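Local coordinates for ABC transporter, substrate binding protein (Mannopine) (Agrobacterium fabrum, PDB 5L9S), which serves as a periplasmic substrate-binding protein of an ABC transporter, possibly for the opine mannopine, and is here in an open, unliganded state, at residues 113-118 with 122-127; 128-133 with 204-209. All blocks are in the same frame, centred on the assembly; numbering follows the deposited sequence.

Interaction 1. Residues 113-118 with 122-127; sequences LAYKLN and SNPQTW. With ACT (acetate ion), chain C.
The hydroxyl of Tyr115 is gripped twice. Tyr115 OH donates to OXT of an acetate ion at 2.9 Å, and Gln125 NE2 gives Tyr115 OH a weak but nearly straight bond of 3.2 Å (167°). The acetate, probably from the crystallisation liquor, lies at the edge of the ring, near its plane. Gln125 starts out away from the strand, and a bend at chi2 (-51°) folds its amide back to the phenol, whose ring it meets steeply, the planes 76° apart; the same NE2 also reaches Asn123 O weakly. Asn123 comes over one ring face, with CB 3.7 Å from the Tyr115 centroid in a CH-pi contact and its amide plane almost parallel to the ring. Pro124 slides alongside the base of the tyrosine, Pro124 CD lying 3.8 Å from Tyr115 CG. Where the chain turns, Asn118 ND2 makes a bent, weak bond to Ser122 O; Asn118 is poorly ordered. At the other end Leu113, with CG anti to its backbone N, sends CD2 to within 3.3 Å of Thr126 O, while its CB sits over one face of the Trp127 six-membered ring, 4.1 Å from the centroid. Residues 122-127 thus fold back nearly antiparallel along 113-118, held mainly by side chains. Thr126 N-caps helix 127-130, bonding Asp129 N. Trp127 NE1 bonds Gly230 O, and its indole packs on helix 149-158, while strand 103-116 runs between strands 206-210 and 224-240 of the sheet.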
ATOM      1  N   LEU A 113     -13.745  -1.219   0.367  1.00 36.58           N
ATOM      2  CA  LEU A 113     -15.043  -1.775   0.625  1.00 37.10           C
ATOM      3  C   LEU A 113     -15.358  -2.719  -0.516  1.00 40.13           C
ATOM      4  O   LEU A 113     -15.396  -2.311  -1.674  1.00 38.58           O
ATOM      5  CB  LEU A 113     -16.078  -0.630   0.686  1.00 38.58           C
ATOM      6  CG  LEU A 113     -17.560  -1.028   0.773  1.00 45.67           C
ATOM      7  CD1 LEU A 113     -17.866  -1.705   2.047  1.00 46.53           C
ATOM      8  CD2 LEU A 113     -18.417   0.159   0.657  1.00 50.52           C
ATOM      9  N   ALA A 114     -15.543  -3.984  -0.185  1.00 39.16           N
ATOM     10  CA  ALA A 114     -15.909  -5.032  -1.117  1.00 40.06           C
ATOM     11  C   ALA A 114     -17.196  -5.656  -0.566  1.00 46.53           C
ATOM     12  O   ALA A 114     -17.434  -5.644   0.650  1.00 45.66           O
ATOM     13  CB  ALA A 114     -14.810  -6.060  -1.201  1.00 40.29           C
ATOM     14  N   TYR A 115     -18.051  -6.140  -1.471  1.00 43.37           N
ATOM     15  CA  TYR A 115     -19.352  -6.708  -1.139  1.00 43.62           C
ATOM     16  C   TYR A 115     -19.760  -7.859  -2.069  1.00 46.83           C
ATOM     17  O   TYR A 115     -19.303  -7.924  -3.217  1.00 43.52           O
ATOM     18  CB  TYR A 115     -20.418  -5.583  -1.185  1.00 44.48           C
ATOM     19  CG  TYR A 115     -20.360  -4.766  -2.456  1.00 44.40           C
ATOM     20  CD1 TYR A 115     -20.920  -5.240  -3.637  1.00 46.41           C
ATOM     21  CD2 TYR A 115     -19.699  -3.543  -2.492  1.00 44.37           C
ATOM     22  CE1 TYR A 115     -20.792  -4.538  -4.830  1.00 46.58           C
ATOM     23  CE2 TYR A 115     -19.572  -2.823  -3.684  1.00 44.92           C
ATOM     24  CZ  TYR A 115     -20.142  -3.315  -4.847  1.00 53.26           C
ATOM     25  OH  TYR A 115     -20.030  -2.630  -6.037  1.00 56.85           O
ATOM     26  N   LYS A 116     -20.664  -8.745  -1.585  1.00 46.68           N
ATOM     27  CA  LYS A 116     -21.260  -9.788  -2.440  1.00 48.89           C
ATOM     28  C   LYS A 116     -22.398  -9.111  -3.191  1.00 54.14           C
ATOM     29  O   LYS A 116     -23.176  -8.384  -2.574  1.00 53.91           O
ATOM     30  CB  LYS A 116     -21.826 -10.972  -1.625  1.00 53.57           C
ATOM     31  CG  LYS A 116     -22.258 -12.148  -2.500  1.00 53.01           C
ATOM     32  CD  LYS A 116     -22.684 -13.321  -1.708  1.00 73.92           C
ATOM     33  CE  LYS A 116     -23.347 -14.379  -2.561  1.00 89.38           C
ATOM     34  NZ  LYS A 116     -23.779 -15.553  -1.752  1.00 96.35           N
ATOM     35  N   LEU A 117     -22.487  -9.322  -4.507  1.00 52.78           N
ATOM     36  CA  LEU A 117     -23.550  -8.720  -5.314  1.00 54.53           C
ATOM     37  C   LEU A 117     -24.907  -9.297  -4.930  1.00 66.89           C
ATOM     38  O   LEU A 117     -25.073 -10.520  -4.876  1.00 69.48           O
ATOM     39  CB  LEU A 117     -23.299  -8.871  -6.826  1.00 53.72           C
ATOM     40  CG  LEU A 117     -21.918  -8.486  -7.379  1.00 54.36           C
ATOM     41  CD1 LEU A 117     -21.820  -8.841  -8.846  1.00 55.09           C
ATOM     42  CD2 LEU A 117     -21.639  -7.018  -7.213  1.00 54.53           C
ATOM     43  N   ASN A 118     -25.850  -8.431  -4.565  1.00 67.15           N
ATOM     44  CA  ASN A 118     -27.178  -8.911  -4.220  1.00 71.73           C
ATOM     45  C   ASN A 118     -28.082  -8.808  -5.425  1.00 78.76           C
ATOM     46  O   ASN A 118     -27.819  -7.995  -6.318  1.00 75.79           O
ATOM     47  CB  ASN A 118     -27.750  -8.266  -2.957  1.00 77.95           C
ATOM     48  CG  ASN A 118     -27.441  -6.816  -2.806  1.00112.79           C
ATOM     49  OD1 ASN A 118     -26.812  -6.389  -1.828  1.00108.58           O
ATOM     50  ND2 ASN A 118     -27.824  -6.038  -3.801  1.00110.15           N
ATOM     51  N   SER A 122     -28.744  -3.480  -5.374  1.00 71.75           N
ATOM     52  CA  SER A 122     -28.438  -2.427  -4.403  1.00 68.86           C
ATOM     53  C   SER A 122     -27.258  -2.846  -3.524  1.00 67.86           C
ATOM     54  O   SER A 122     -27.431  -3.605  -2.567  1.00 68.91           O
ATOM     55  CB  SER A 122     -29.664  -2.098  -3.553  1.00 73.99           C
ATOM     56  OG  SER A 122     -29.416  -0.982  -2.712  1.00 77.73           O
ATOM     57  N   ASN A 123     -26.068  -2.336  -3.837  1.00 58.69           N
ATOM     58  CA  ASN A 123     -24.860  -2.671  -3.101  1.00 55.38           C
ATOM     59  C   ASN A 123     -24.260  -1.471  -2.352  1.00 58.48           C
ATOM     60  O   ASN A 123     -24.499  -0.327  -2.750  1.00 58.98           O
ATOM     61  CB  ASN A 123     -23.852  -3.327  -4.033  1.00 50.52           C
ATOM     62  CG  ASN A 123     -24.417  -4.488  -4.800  1.00 61.00           C
ATOM     63  OD1 ASN A 123     -24.516  -4.457  -6.015  1.00 62.32           O
ATOM     64  ND2 ASN A 123     -24.820  -5.525  -4.101  1.00 49.16           N
ATOM     65  N   PRO A 124     -23.531  -1.698  -1.231  1.00 53.72           N
ATOM     66  CA  PRO A 124     -22.959  -0.552  -0.497  1.00 51.83           C
ATOM     67  C   PRO A 124     -21.832   0.107  -1.287  1.00 53.09           C
ATOM     68  O   PRO A 124     -21.013  -0.592  -1.887  1.00 50.48           O
ATOM     69  CB  PRO A 124     -22.442  -1.165   0.811  1.00 53.36           C
ATOM     70  CG  PRO A 124     -22.747  -2.614   0.746  1.00 58.75           C
ATOM     71  CD  PRO A 124     -23.131  -2.988  -0.626  1.00 54.98           C
ATOM     72  N   GLN A 125     -21.788   1.448  -1.302  1.00 48.63           N
ATOM     73  CA  GLN A 125     -20.760   2.139  -2.085  1.00 44.64           C
ATOM     74  C   GLN A 125     -19.804   2.997  -1.243  1.00 45.48           C
ATOM     75  O   GLN A 125     -18.753   3.402  -1.738  1.00 42.57           O
ATOM     76  CB  GLN A 125     -21.402   2.943  -3.231  1.00 45.76           C
ATOM     77  CG  GLN A 125     -22.115   2.065  -4.287  1.00 39.02           C
ATOM     78  CD  GLN A 125     -21.247   0.930  -4.801  1.00 64.45           C
ATOM     79  OE1 GLN A 125     -20.180   1.125  -5.393  1.00 61.28           O
ATOM     80  NE2 GLN A 125     -21.680  -0.300  -4.580  1.00 60.97           N
ATOM     81  N   THR A 126     -20.152   3.262   0.030  1.00 42.00           N
ATOM     82  CA  THR A 126     -19.339   4.066   0.930  1.00 40.64           C
ATOM     83  C   THR A 126     -19.158   3.363   2.258  1.00 47.44           C
ATOM     84  O   THR A 126     -19.856   2.393   2.542  1.00 49.63           O
ATOM     85  CB  THR A 126     -19.983   5.439   1.162  1.00 42.16           C
ATOM     86  OG1 THR A 126     -21.208   5.247   1.841  1.00 51.26           O
ATOM     87  CG2 THR A 126     -20.205   6.219  -0.125  1.00 39.78           C
ATOM     88  N   TRP A 127     -18.257   3.874   3.106  1.00 44.19           N
ATOM     89  CA  TRP A 127     -18.075   3.358   4.456  1.00 44.37           C
ATOM     90  C   TRP A 127     -19.372   3.580   5.288  1.00 52.95           C
ATOM     91  O   TRP A 127     -19.708   2.745   6.125  1.00 53.43           O
ATOM     92  CB  TRP A 127     -16.836   3.985   5.118  1.00 41.74           C
ATOM     93  CG  TRP A 127     -15.547   3.617   4.433  1.00 40.50           C
ATOM     94  CD1 TRP A 127     -14.631   4.474   3.880  1.00 42.22           C
ATOM     95  CD2 TRP A 127     -15.020   2.293   4.251  1.00 39.17           C
ATOM     96  NE1 TRP A 127     -13.567   3.770   3.379  1.00 39.77           N
ATOM     97  CE2 TRP A 127     -13.782   2.426   3.584  1.00 41.12           C
ATOM     98  CE3 TRP A 127     -15.461   1.001   4.625  1.00 40.75           C
ATOM     99  CZ2 TRP A 127     -13.009   1.315   3.222  1.00 39.55           C
ATOM    100  CZ3 TRP A 127     -14.698  -0.097   4.266  1.00 40.86           C
ATOM    101  CH2 TRP A 127     -13.487   0.062   3.574  1.00 39.93           C
TER
HETATM  102  C   ACT C 401     -21.482  -3.713  -8.960  1.00 83.77           C
HETATM  103  O   ACT C 401     -20.305  -4.198  -8.869  1.00 82.54           O
HETATM  104  OXT ACT C 401     -22.125  -3.150  -8.019  1.00 84.18           O
HETATM  105  CH3 ACT C 401     -22.202  -3.807 -10.337  1.00 82.25           C

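Interaction 2. Residues 128-133 with 204-209; sequences ADMWDL and YRVGQI
Met130 CE reaches the backbone of strand 206-210 at Gly207, 3.7 Å from Gly207 CA and 3.8 Å from Val206 O. Behind this methyl the rest of the thioether chain lies along one branch of Val206: Met130 CG is 4.0 Å from Val206 CG1, and Met130 SD stands 4.1 Å from the same CG1 atom. The two side chains run past one another in opposing senses, so methionine brushes the valine with its middle and touches the strand with its end. Extension of the methionine explains this reach: CG is anti to the backbone N (chi1 180°) and CE anti to CB (chi3 -173°), with a moderate kink between them at chi2. Val206 CG1 is likewise anti to its own N, which places that branch against the Met130 chain. The methyl meets Gly207 at its CA, on the side of the strand that faces the helix.

Around this pair, Phe142 of strand 140-143 packs on Met130, while Leu113 and Pro124 pack on Val206. The strand is held in the sheet by backbone bonds from Gly207 to Ala114 on one neighbour and from Gln208 to Ser141 on the other. On the helical side, Met130 O accepts a hydrogen bond from Arg140 NH1, and Asp129 OD2 turns back to Gln125 N, tying the start of the short helix to the loop before it.

No hydrogen bond joins 128-133 to 204-209. The contact is buried and small, about 150 Å², and joins the short helix to the strand by van der Waals packing alone, a thioether lying on a branched aliphatic group and on bare backbone.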
ATOM      1  N   ALA A 128     -20.135   4.660   4.994  1.00 51.66           N
ATOM      2  CA  ALA A 128     -21.415   4.936   5.652  1.00 53.28           C
ATOM      3  C   ALA A 128     -22.409   3.822   5.352  1.00 58.71           C
ATOM      4  O   ALA A 128     -23.167   3.440   6.246  1.00 60.53           O
ATOM      5  CB  ALA A 128     -21.971   6.272   5.192  1.00 54.58           C
ATOM      6  N   ASP A 129     -22.368   3.259   4.134  1.00 53.61           N
ATOM      7  CA  ASP A 129     -23.242   2.156   3.749  1.00 54.60           C
ATOM      8  C   ASP A 129     -22.859   0.864   4.477  1.00 58.47           C
ATOM      9  O   ASP A 129     -23.743   0.069   4.796  1.00 60.41           O
ATOM     10  CB  ASP A 129     -23.211   1.949   2.238  1.00 55.57           C
ATOM     11  CG  ASP A 129     -23.775   3.061   1.368  1.00 61.84           C
ATOM     12  OD1 ASP A 129     -24.625   3.872   1.879  1.00 60.75           O
ATOM     13  OD2 ASP A 129     -23.437   3.087   0.164  1.00 67.02           O
ATOM     14  N   MET A 130     -21.554   0.674   4.784  1.00 52.77           N
ATOM     15  CA  MET A 130     -21.083  -0.487   5.563  1.00 52.08           C
ATOM     16  C   MET A 130     -21.749  -0.468   6.955  1.00 58.56           C
ATOM     17  O   MET A 130     -22.088  -1.520   7.495  1.00 59.30           O
ATOM     18  CB  MET A 130     -19.542  -0.497   5.668  1.00 51.51           C
ATOM     19  CG  MET A 130     -18.982  -1.664   6.471  1.00 54.21           C
ATOM     20  SD  MET A 130     -17.400  -2.235   5.848  1.00 53.91           S
ATOM     21  CE  MET A 130     -17.156  -3.595   6.786  1.00 52.00           C
ATOM     22  N   TRP A 131     -22.018   0.734   7.485  1.00 57.01           N
ATOM     23  CA  TRP A 131     -22.678   0.907   8.778  1.00 59.88           C
ATOM     24  C   TRP A 131     -24.214   0.917   8.669  1.00 68.67           C
ATOM     25  O   TRP A 131     -24.897   0.989   9.689  1.00 71.95           O
ATOM     26  CB  TRP A 131     -22.198   2.198   9.439  1.00 57.91           C
ATOM     27  CG  TRP A 131     -21.120   1.983  10.454  1.00 58.35           C
ATOM     28  CD1 TRP A 131     -21.252   1.988  11.816  1.00 63.10           C
ATOM     29  CD2 TRP A 131     -19.731   1.731  10.184  1.00 55.76           C
ATOM     30  NE1 TRP A 131     -20.030   1.765  12.410  1.00 61.41           N
ATOM     31  CE2 TRP A 131     -19.077   1.608  11.432  1.00 60.10           C
ATOM     32  CE3 TRP A 131     -18.978   1.573   9.007  1.00 54.41           C
ATOM     33  CZ2 TRP A 131     -17.707   1.347  11.534  1.00 57.61           C
ATOM     34  CZ3 TRP A 131     -17.618   1.323   9.110  1.00 53.93           C
ATOM     35  CH2 TRP A 131     -17.000   1.199  10.361  1.00 55.30           C
ATOM     36  N   ASP A 132     -24.754   0.864   7.441  1.00 65.47           N
ATOM     37  CA  ASP A 132     -26.197   0.918   7.175  1.00 67.69           C
ATOM     38  C   ASP A 132     -26.766  -0.499   6.986  1.00 73.42           C
ATOM     39  O   ASP A 132     -26.944  -0.962   5.866  1.00 71.94           O
ATOM     40  CB  ASP A 132     -26.435   1.807   5.939  1.00 68.61           C
ATOM     41  CG  ASP A 132     -27.814   2.369   5.733  1.00 75.61           C
ATOM     42  OD1 ASP A 132     -28.775   1.765   6.233  1.00 76.74           O
ATOM     43  OD2 ASP A 132     -27.931   3.405   5.025  1.00 81.30           O
ATOM     44  N   LEU A 133     -27.044  -1.179   8.107  1.00 74.24           N
ATOM     45  CA  LEU A 133     -27.581  -2.551   8.157  1.00 76.68           C
ATOM     46  C   LEU A 133     -29.028  -2.641   7.700  1.00 84.06           C
ATOM     47  O   LEU A 133     -29.469  -3.717   7.260  1.00 86.54           O
ATOM     48  CB  LEU A 133     -27.439  -3.138   9.562  1.00 78.53           C
ATOM     49  CG  LEU A 133     -26.017  -3.241  10.071  1.00 81.23           C
ATOM     50  CD1 LEU A 133     -25.991  -3.188  11.570  1.00 83.69           C
ATOM     51  CD2 LEU A 133     -25.309  -4.461   9.507  1.00 81.63           C
ATOM     52  N   TYR A 204     -19.498 -13.534   5.212  1.00 66.66           N
ATOM     53  CA  TYR A 204     -19.738 -12.091   5.178  1.00 64.12           C
ATOM     54  C   TYR A 204     -20.163 -11.676   3.784  1.00 65.29           C
ATOM     55  O   TYR A 204     -19.791 -12.334   2.773  1.00 65.48           O
ATOM     56  CB  TYR A 204     -18.537 -11.240   5.667  1.00 62.46           C
ATOM     57  CG  TYR A 204     -17.356 -11.186   4.726  1.00 60.50           C
ATOM     58  CD1 TYR A 204     -17.237 -10.169   3.779  1.00 59.29           C
ATOM     59  CD2 TYR A 204     -16.321 -12.104   4.830  1.00 61.30           C
ATOM     60  CE1 TYR A 204     -16.131 -10.095   2.936  1.00 57.30           C
ATOM     61  CE2 TYR A 204     -15.223 -12.052   3.985  1.00 59.80           C
ATOM     62  CZ  TYR A 204     -15.109 -11.027   3.063  1.00 65.88           C
ATOM     63  OH  TYR A 204     -13.992 -10.982   2.261  1.00 63.55           O
ATOM     64  N   ARG A 205     -20.924 -10.565   3.750  1.00 58.79           N
ATOM     65  CA  ARG A 205     -21.481  -9.959   2.547  1.00 57.77           C
ATOM     66  C   ARG A 205     -20.954  -8.523   2.291  1.00 55.89           C
ATOM     67  O   ARG A 205     -21.054  -8.036   1.164  1.00 54.82           O
ATOM     68  CB  ARG A 205     -23.023  -9.999   2.584  1.00 61.64           C
ATOM     69  CG  ARG A 205     -23.597 -11.417   2.530  1.00 78.98           C
ATOM     70  CD  ARG A 205     -25.082 -11.421   2.228  1.00 94.77           C
ATOM     71  NE  ARG A 205     -25.349 -11.285   0.794  1.00108.09           N
ATOM     72  CZ  ARG A 205     -25.841 -12.254   0.024  1.00131.71           C
ATOM     73  NH1 ARG A 205     -26.137 -13.440   0.544  1.00120.94           N
ATOM     74  NH2 ARG A 205     -26.054 -12.037  -1.268  1.00122.55           N
ATOM     75  N   VAL A 206     -20.427  -7.846   3.331  1.00 48.54           N
ATOM     76  CA  VAL A 206     -19.857  -6.500   3.240  1.00 45.70           C
ATOM     77  C   VAL A 206     -18.583  -6.454   4.081  1.00 47.00           C
ATOM     78  O   VAL A 206     -18.640  -6.762   5.263  1.00 48.49           O
ATOM     79  CB  VAL A 206     -20.848  -5.405   3.697  1.00 50.60           C
ATOM     80  CG1 VAL A 206     -20.238  -4.021   3.507  1.00 48.26           C
ATOM     81  CG2 VAL A 206     -22.177  -5.507   2.956  1.00 52.27           C
ATOM     82  N   GLY A 207     -17.454  -6.071   3.483  1.00 39.14           N
ATOM     83  CA  GLY A 207     -16.199  -6.039   4.217  1.00 37.04           C
ATOM     84  C   GLY A 207     -15.110  -5.141   3.701  1.00 42.56           C
ATOM     85  O   GLY A 207     -15.175  -4.660   2.577  1.00 42.33           O
ATOM     86  N   GLN A 208     -14.117  -4.880   4.554  1.00 41.04           N
ATOM     87  CA  GLN A 208     -12.941  -4.104   4.213  1.00 39.99           C
ATOM     88  C   GLN A 208     -11.869  -5.160   3.943  1.00 46.67           C
ATOM     89  O   GLN A 208     -11.454  -5.873   4.865  1.00 44.87           O
ATOM     90  CB  GLN A 208     -12.537  -3.165   5.357  1.00 40.88           C
ATOM     91  CG  GLN A 208     -11.196  -2.496   5.125  1.00 46.71           C
ATOM     92  CD  GLN A 208     -10.844  -1.532   6.228  1.00 56.07           C
ATOM     93  OE1 GLN A 208     -11.236  -0.371   6.227  1.00 56.95           O
ATOM     94  NE2 GLN A 208     -10.044  -1.957   7.157  1.00 54.02           N
ATOM     95  N   ILE A 209     -11.516  -5.345   2.664  1.00 44.31           N
ATOM     96  CA  ILE A 209     -10.511  -6.338   2.262  1.00 44.10           C
ATOM     97  C   ILE A 209      -9.479  -5.716   1.314  1.00 45.45           C
ATOM     98  O   ILE A 209      -9.616  -4.547   0.966  1.00 43.01           O
ATOM     99  CB  ILE A 209     -11.138  -7.653   1.718  1.00 48.52           C
ATOM    100  CG1 ILE A 209     -11.771  -7.469   0.338  1.00 48.28           C
ATOM    101  CG2 ILE A 209     -12.127  -8.277   2.738  1.00 53.38           C
ATOM    102  CD1 ILE A 209     -12.194  -8.787  -0.352  1.00 60.63           C
TER

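From the N terminus, strand 103-116 enters interaction 1, which closes a short loop as residues 122-127 double back beside it. The chain passes straight from there into helix 127-130 and interaction 2, which closes a much longer loop when strand 206-210 returns after 70 intervening residues. The two are in series, neither nested nor crossed, yet their centres lie only about 7 Å apart. Sheet pairing joins them directly: Ala114 O and Gly207 N are 2.9 Å apart, a probable hydrogen bond, as are Lys116 N and Arg205 O at the same distance. Together they fasten the loop and the short helix onto neighbouring antiparallel strands of one sheet.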